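Local coordinates for protein GphF (Cystobacter violaceus, PDB 6MFC) that acts as a GNAT-like decarboxylase, probably supplying the starter unit by decarboxylating a malonyl-type acyl group in the initiation of polyketide biosynthesis, at residues A[117-121]-A[122-126]. Residues are numbered along the deposited sequence; the frame is centred on the assembly and turned at random.
Sequences LNVDP and AVRNH
D120 OD1 accepts the backbone N-H of A122 at 2.8 Å (N-H...O 168°) through the lone pair that faces away from OD2, and the same oxygen meets R45 in a salt bridge. CG of D120 lies anti to the backbone N (chi1 -167°) and beside the carbonyl carbon, which carries the carboxylate forward over the chain that follows. P121 has no N-H, so A122 offers the first one after the aspartate. The carbonyl of D120 closes a second ring, one residue further along the chain: D120 O receives V123 N at 3.0 Å (166°). R124 NE adds a weak bond to D120 O at 3.3 Å, from the edge of the guanidinium. Bent at chi2, the R124 side chain doubles back alongside P121, pointing the same way, and R124 NH2 ends 3.1 Å from V119 O. On the apolar side, V123 CG2 packs 4.0 Å from D120 CB, and both V119 and V123 lean on F128 of helix 128-140. The result is an Asx-Pro turn nested in a type I beta turn, D120 to V123, leading out of strand 111-119. In GNAT relatives this strand-to-helix loop holds the pyrophosphate of coenzyme A, and R124 probably occupies the first position of its R/Q-x-x-G-x-G/A motif, which this chain keeps only in part.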
loop_
_atom_site.group_PDB
_atom_site.type_symbol
_atom_site.label_atom_id
_atom_site.label_comp_id
_atom_site.label_asym_id
_atom_site.label_seq_id
_atom_site.Cartn_x
_atom_site.Cartn_y
_atom_site.Cartn_z
ATOM N N LEU A 117 2.294 -2.786 -1.506
ATOM C CA LEU A 117 3.714 -2.966 -1.207
ATOM C C LEU A 117 3.841 -4.317 -0.510
ATOM O O LEU A 117 3.499 -4.449 0.669
ATOM C CB LEU A 117 4.258 -1.830 -0.347
ATOM C CG LEU A 117 5.750 -1.840 0.001
ATOM C CD1 LEU A 117 6.285 -0.420 0.065
ATOM C CD2 LEU A 117 6.011 -2.553 1.321
ATOM N N ASN A 118 4.313 -5.318 -1.246
ATOM C CA ASN A 118 4.437 -6.678 -0.742
ATOM C C ASN A 118 5.907 -7.029 -0.571
ATOM O O ASN A 118 6.730 -6.731 -1.444
ATOM C CB ASN A 118 3.768 -7.680 -1.685
ATOM C CG ASN A 118 2.290 -7.410 -1.867
ATOM O OD1 ASN A 118 1.615 -6.944 -0.949
ATOM N ND2 ASN A 118 1.776 -7.705 -3.056
ATOM N N VAL A 119 6.232 -7.648 0.561
ATOM C CA VAL A 119 7.550 -8.212 0.814
ATOM C C VAL A 119 7.349 -9.644 1.286
ATOM O O VAL A 119 6.494 -9.903 2.140
ATOM C CB VAL A 119 8.341 -7.399 1.855
ATOM C CG1 VAL A 119 9.732 -7.988 2.036
ATOM C CG2 VAL A 119 8.426 -5.939 1.435
ATOM N N ASP A 120 8.123 -10.567 0.720
ATOM C CA ASP A 120 7.949 -11.981 1.024
ATOM C C ASP A 120 8.104 -12.213 2.524
ATOM O O ASP A 120 9.050 -11.692 3.132
ATOM C CB ASP A 120 8.964 -12.819 0.245
ATOM C CG ASP A 120 8.647 -14.306 0.273
ATOM O OD1 ASP A 120 8.602 -14.896 1.373
ATOM O OD2 ASP A 120 8.438 -14.888 -0.813
ATOM N N PRO A 121 7.197 -12.962 3.158
ATOM C CA PRO A 121 7.313 -13.190 4.608
ATOM C C PRO A 121 8.598 -13.886 5.024
ATOM O O PRO A 121 8.968 -13.813 6.201
ATOM C CB PRO A 121 6.085 -14.053 4.926
ATOM C CG PRO A 121 5.114 -13.744 3.835
ATOM C CD PRO A 121 5.947 -13.512 2.608
ATOM N N ALA A 122 9.290 -14.558 4.103
ATOM C CA ALA A 122 10.538 -15.230 4.435
ATOM C C ALA A 122 11.733 -14.287 4.480
ATOM O O ALA A 122 12.810 -14.703 4.918
ATOM C CB ALA A 122 10.813 -16.354 3.434
ATOM N N VAL A 123 11.575 -13.037 4.044
ATOM C CA VAL A 123 12.684 -12.090 4.008
ATOM C C VAL A 123 12.337 -10.861 4.840
ATOM O O VAL A 123 12.659 -9.730 4.463
ATOM C CB VAL A 123 13.029 -11.691 2.560
ATOM C CG1 VAL A 123 14.498 -11.313 2.445
ATOM C CG2 VAL A 123 12.686 -12.816 1.595
ATOM N N ARG A 124 11.676 -11.073 5.981
ATOM C CA ARG A 124 11.292 -9.946 6.826
ATOM C C ARG A 124 12.469 -9.404 7.625
ATOM O O ARG A 124 12.520 -8.201 7.906
ATOM C CB ARG A 124 10.156 -10.351 7.769
ATOM C CG ARG A 124 8.852 -10.683 7.063
ATOM C CD ARG A 124 8.494 -9.615 6.040
ATOM N NE ARG A 124 7.256 -9.929 5.332
ATOM C CZ ARG A 124 6.098 -9.312 5.535
ATOM N NH1 ARG A 124 6.012 -8.332 6.425
ATOM N NH2 ARG A 124 5.025 -9.669 4.842
ATOM N N ASN A 125 13.422 -10.263 7.993
ATOM C CA ASN A 125 14.563 -9.809 8.779
ATOM C C ASN A 125 15.487 -8.894 7.988
ATOM O O ASN A 125 16.300 -8.186 8.591
ATOM C CB ASN A 125 15.351 -11.007 9.313
ATOM C CG ASN A 125 15.903 -11.883 8.207
ATOM O OD1 ASN A 125 15.206 -12.204 7.245
ATOM N ND2 ASN A 125 17.166 -12.275 8.337
ATOM N N HIS A 126 15.384 -8.891 6.657
ATOM C CA HIS A 126 16.209 -8.019 5.833
ATOM C C HIS A 126 15.727 -6.576 5.823
ATOM O O HIS A 126 16.419 -5.718 5.263
ATOM C CB HIS A 126 16.260 -8.544 4.396
ATOM C CG HIS A 126 17.212 -9.682 4.201
ATOM N ND1 HIS A 126 16.971 -10.947 4.693
ATOM C CD2 HIS A 126 18.407 -9.746 3.569
ATOM C CE1 HIS A 126 17.977 -11.741 4.371
ATOM N NE2 HIS A 126 18.862 -11.036 3.689
#